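Local coordinates for DUF3248 domain-containing protein (Thermus thermophilus, PDB 2E6X) that is of unknown function but belongs to the DUF3248 family and forms a two-chain assembly, each chain built on a small mixed beta sheet flanked by helices, at residues Trp15-Ala20 with Leu26-Gly31. Numbering follows the deposited sequence.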
ATOM      1  N   TRP A  15      -6.210  -1.314  -4.134  1.00 18.16           N
ATOM      2  CA  TRP A  15      -5.448  -1.697  -2.959  1.00 22.94           C
ATOM      3  C   TRP A  15      -6.277  -2.539  -2.005  1.00 20.81           C
ATOM      4  O   TRP A  15      -7.442  -2.212  -1.738  1.00 20.54           O
ATOM      5  CB  TRP A  15      -4.986  -0.467  -2.182  1.00 30.84           C
ATOM      6  CG  TRP A  15      -4.008   0.367  -2.898  1.00 37.92           C
ATOM      7  CD1 TRP A  15      -4.275   1.391  -3.770  1.00 41.90           C
ATOM      8  CD2 TRP A  15      -2.587   0.228  -2.863  1.00 42.16           C
ATOM      9  NE1 TRP A  15      -3.101   1.893  -4.280  1.00 44.71           N
ATOM     10  CE2 TRP A  15      -2.051   1.196  -3.741  1.00 43.19           C
ATOM     11  CE3 TRP A  15      -1.712  -0.625  -2.179  1.00 44.28           C
ATOM     12  CZ2 TRP A  15      -0.678   1.336  -3.949  1.00 44.83           C
ATOM     13  CZ3 TRP A  15      -0.337  -0.481  -2.391  1.00 43.53           C
ATOM     14  CH2 TRP A  15       0.161   0.492  -3.270  1.00 44.88           C
ATOM     15  N   ARG A  16      -5.678  -3.625  -1.495  1.00 18.51           N
ATOM     16  CA  ARG A  16      -6.323  -4.498  -0.516  1.00 14.34           C
ATOM     17  C   ARG A  16      -5.237  -4.916   0.458  1.00 18.56           C
ATOM     18  O   ARG A  16      -4.073  -5.094   0.071  1.00 16.73           O
ATOM     19  CB  ARG A  16      -6.913  -5.759  -1.164  1.00 16.80           C
ATOM     20  CG  ARG A  16      -8.090  -5.519  -2.154  1.00 15.57           C
ATOM     21  CD  ARG A  16      -9.359  -5.028  -1.464  1.00 18.39           C
ATOM     22  NE  ARG A  16     -10.470  -4.955  -2.422  1.00 14.48           N
ATOM     23  CZ  ARG A  16     -10.758  -3.892  -3.171  1.00 21.29           C
ATOM     24  NH1 ARG A  16     -10.028  -2.785  -3.065  1.00 18.02           N
ATOM     25  NH2 ARG A  16     -11.760  -3.957  -4.051  1.00 17.10           N
HETATM   26  N   MSE A  17      -5.592  -5.080   1.724  1.00 17.13           N
HETATM   27  CA  MSE A  17      -4.592  -5.496   2.695  1.00 19.75           C
HETATM   28  C   MSE A  17      -5.209  -6.291   3.814  1.00 18.29           C
HETATM   29  O   MSE A  17      -6.413  -6.242   4.027  1.00 17.89           O
HETATM   30  CB  MSE A  17      -3.919  -4.286   3.279  1.00 25.08           C
HETATM   31  CG  MSE A  17      -4.945  -3.343   3.802  1.00 36.75           C
HETATM   32 SE   MSE A  17      -4.125  -1.719   4.177  1.00 60.09          SE
HETATM   33  CE  MSE A  17      -2.573  -2.343   5.176  1.00 45.97           C
ATOM     34  N   GLY A  18      -4.346  -6.993   4.545  1.00 13.59           N
ATOM     35  CA  GLY A  18      -4.792  -7.812   5.649  1.00 14.66           C
ATOM     36  C   GLY A  18      -3.682  -8.787   6.001  1.00 16.07           C
ATOM     37  O   GLY A  18      -2.638  -8.887   5.316  1.00  6.70           O
ATOM     38  N   ARG A  19      -3.877  -9.510   7.088  1.00 15.99           N
ATOM     39  CA  ARG A  19      -2.847 -10.435   7.486  1.00 12.22           C
ATOM     40  C   ARG A  19      -2.947 -11.750   6.736  1.00 13.25           C
ATOM     41  O   ARG A  19      -4.035 -12.203   6.395  1.00  9.71           O
ATOM     42  CB  ARG A  19      -2.899 -10.704   9.002  1.00 17.25           C
ATOM     43  CG  ARG A  19      -1.537 -11.130   9.580  1.00 15.94           C
ATOM     44  CD  ARG A  19      -1.699 -11.878  10.925  1.00 18.79           C
ATOM     45  NE  ARG A  19      -2.023 -13.256  10.613  1.00 20.56           N
ATOM     46  CZ  ARG A  19      -2.622 -14.119  11.424  1.00 21.49           C
ATOM     47  NH1 ARG A  19      -2.980 -13.756  12.667  1.00 19.69           N
ATOM     48  NH2 ARG A  19      -2.897 -15.348  10.960  1.00 18.45           N
ATOM     49  N   ALA A  20      -1.795 -12.352   6.444  1.00  7.43           N
ATOM     50  CA  ALA A  20      -1.782 -13.657   5.784  1.00 11.58           C
ATOM     51  C   ALA A  20      -2.458 -14.612   6.788  1.00 14.99           C
ATOM     52  O   ALA A  20      -2.311 -14.438   7.999  1.00 14.13           O
ATOM     53  CB  ALA A  20      -0.353 -14.089   5.571  1.00  9.72           C
ATOM     54  N   LEU A  26       1.882  -8.897   7.215  1.00  9.66           N
ATOM     55  CA  LEU A  26       0.887  -7.997   6.634  1.00  9.04           C
ATOM     56  C   LEU A  26       1.046  -8.093   5.114  1.00  7.62           C
ATOM     57  O   LEU A  26       2.145  -7.917   4.593  1.00  8.31           O
ATOM     58  CB  LEU A  26       1.103  -6.534   7.056  1.00  7.74           C
ATOM     59  CG  LEU A  26       0.178  -5.591   6.243  1.00  9.65           C
ATOM     60  CD1 LEU A  26      -1.279  -5.728   6.793  1.00 10.03           C
ATOM     61  CD2 LEU A  26       0.653  -4.137   6.344  1.00 12.97           C
ATOM     62  N   VAL A  27      -0.046  -8.390   4.412  1.00  8.29           N
ATOM     63  CA  VAL A  27       0.029  -8.483   2.960  1.00  8.95           C
ATOM     64  C   VAL A  27      -0.665  -7.276   2.315  1.00  9.15           C
ATOM     65  O   VAL A  27      -1.766  -6.863   2.715  1.00  9.07           O
ATOM     66  CB  VAL A  27      -0.624  -9.808   2.443  1.00  8.17           C
ATOM     67  CG1 VAL A  27      -0.657  -9.843   0.929  1.00  6.86           C
ATOM     68  CG2 VAL A  27       0.157 -11.049   3.010  1.00  8.36           C
ATOM     69  N   VAL A  28       0.023  -6.642   1.385  1.00  8.09           N
ATOM     70  CA  VAL A  28      -0.589  -5.553   0.637  1.00  7.69           C
ATOM     71  C   VAL A  28      -0.682  -6.024  -0.801  1.00 10.48           C
ATOM     72  O   VAL A  28       0.328  -6.480  -1.405  1.00  9.19           O
ATOM     73  CB  VAL A  28       0.240  -4.285   0.742  1.00 10.92           C
ATOM     74  CG1 VAL A  28      -0.245  -3.233  -0.274  1.00  8.85           C
ATOM     75  CG2 VAL A  28       0.104  -3.760   2.189  1.00 13.44           C
ATOM     76  N   ARG A  29      -1.890  -6.000  -1.344  1.00  8.28           N
ATOM     77  CA  ARG A  29      -2.034  -6.406  -2.737  1.00 14.76           C
ATOM     78  C   ARG A  29      -2.377  -5.172  -3.546  1.00 13.28           C
ATOM     79  O   ARG A  29      -3.222  -4.370  -3.124  1.00 13.56           O
ATOM     80  CB  ARG A  29      -3.122  -7.476  -2.899  1.00 13.96           C
ATOM     81  CG  ARG A  29      -2.762  -8.742  -2.209  1.00 16.23           C
ATOM     82  CD  ARG A  29      -3.908  -9.723  -2.228  1.00 11.81           C
ATOM     83  NE  ARG A  29      -3.453 -11.013  -1.700  1.00 12.06           N
ATOM     84  CZ  ARG A  29      -4.268 -11.991  -1.355  1.00 10.09           C
ATOM     85  NH1 ARG A  29      -5.590 -11.820  -1.488  1.00  8.01           N
ATOM     86  NH2 ARG A  29      -3.768 -13.119  -0.843  1.00 12.08           N
ATOM     87  N   VAL A  30      -1.720  -5.023  -4.693  1.00 14.38           N
ATOM     88  CA  VAL A  30      -1.959  -3.874  -5.567  1.00 14.88           C
ATOM     89  C   VAL A  30      -2.011  -4.249  -7.056  1.00 12.77           C
ATOM     90  O   VAL A  30      -1.273  -5.124  -7.527  1.00 11.07           O
ATOM     91  CB  VAL A  30      -0.875  -2.792  -5.358  1.00 12.15           C
ATOM     92  CG1 VAL A  30       0.509  -3.317  -5.802  1.00 12.54           C
ATOM     93  CG2 VAL A  30      -1.230  -1.557  -6.160  1.00 12.47           C
ATOM     94  N   GLY A  31      -2.889  -3.587  -7.796  1.00 12.32           N
ATOM     95  CA  GLY A  31      -3.010  -3.871  -9.214  1.00 11.43           C
ATOM     96  C   GLY A  31      -3.845  -2.790  -9.887  1.00 13.28           C
ATOM     97  O   GLY A  31      -4.365  -1.901  -9.207  1.00 12.91           O
TER
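Arg16 and Arg29 form a hydrogen-bonded pair in an antiparallel beta hairpin whose strand axes run at 165°, with Arg29 N to Arg16 O at 2.8 Å and the return bond from Arg16 N to Arg29 O at 3.0 Å. Gly18 and Val27 exchange the second such pair of bonds, and Trp15, Met17 and Arg19 occupy the non-hydrogen-bonded positions opposite Val30, Val28 and Leu26, all six side chains on one face. There, with its CG anti to the carbonyl carbon, the Trp15 indole leans across the neighbouring strand. Val30 CG2 sits over its six-membered ring, 3.6 Å from the centroid and 10° off the normal, a CH-pi contact, while Val28 CG1 meets the ring edge in plane, 3.5 Å from Trp15 CZ3. The Trp15 side chain also packs on Met17 of the second subunit. Substituting alanine for Trp15 would probably open a gap beside both valines and lose that intersubunit packing. On the other face Arg29 extends away from the hairpin to a salt bridge with Glu65 and a hydrogen bond to Pro43 O. Toward the turn, the selenomethionine Met17, bent at chi3 (-48°), brings its CE to 3.9 Å from Leu26 CD2.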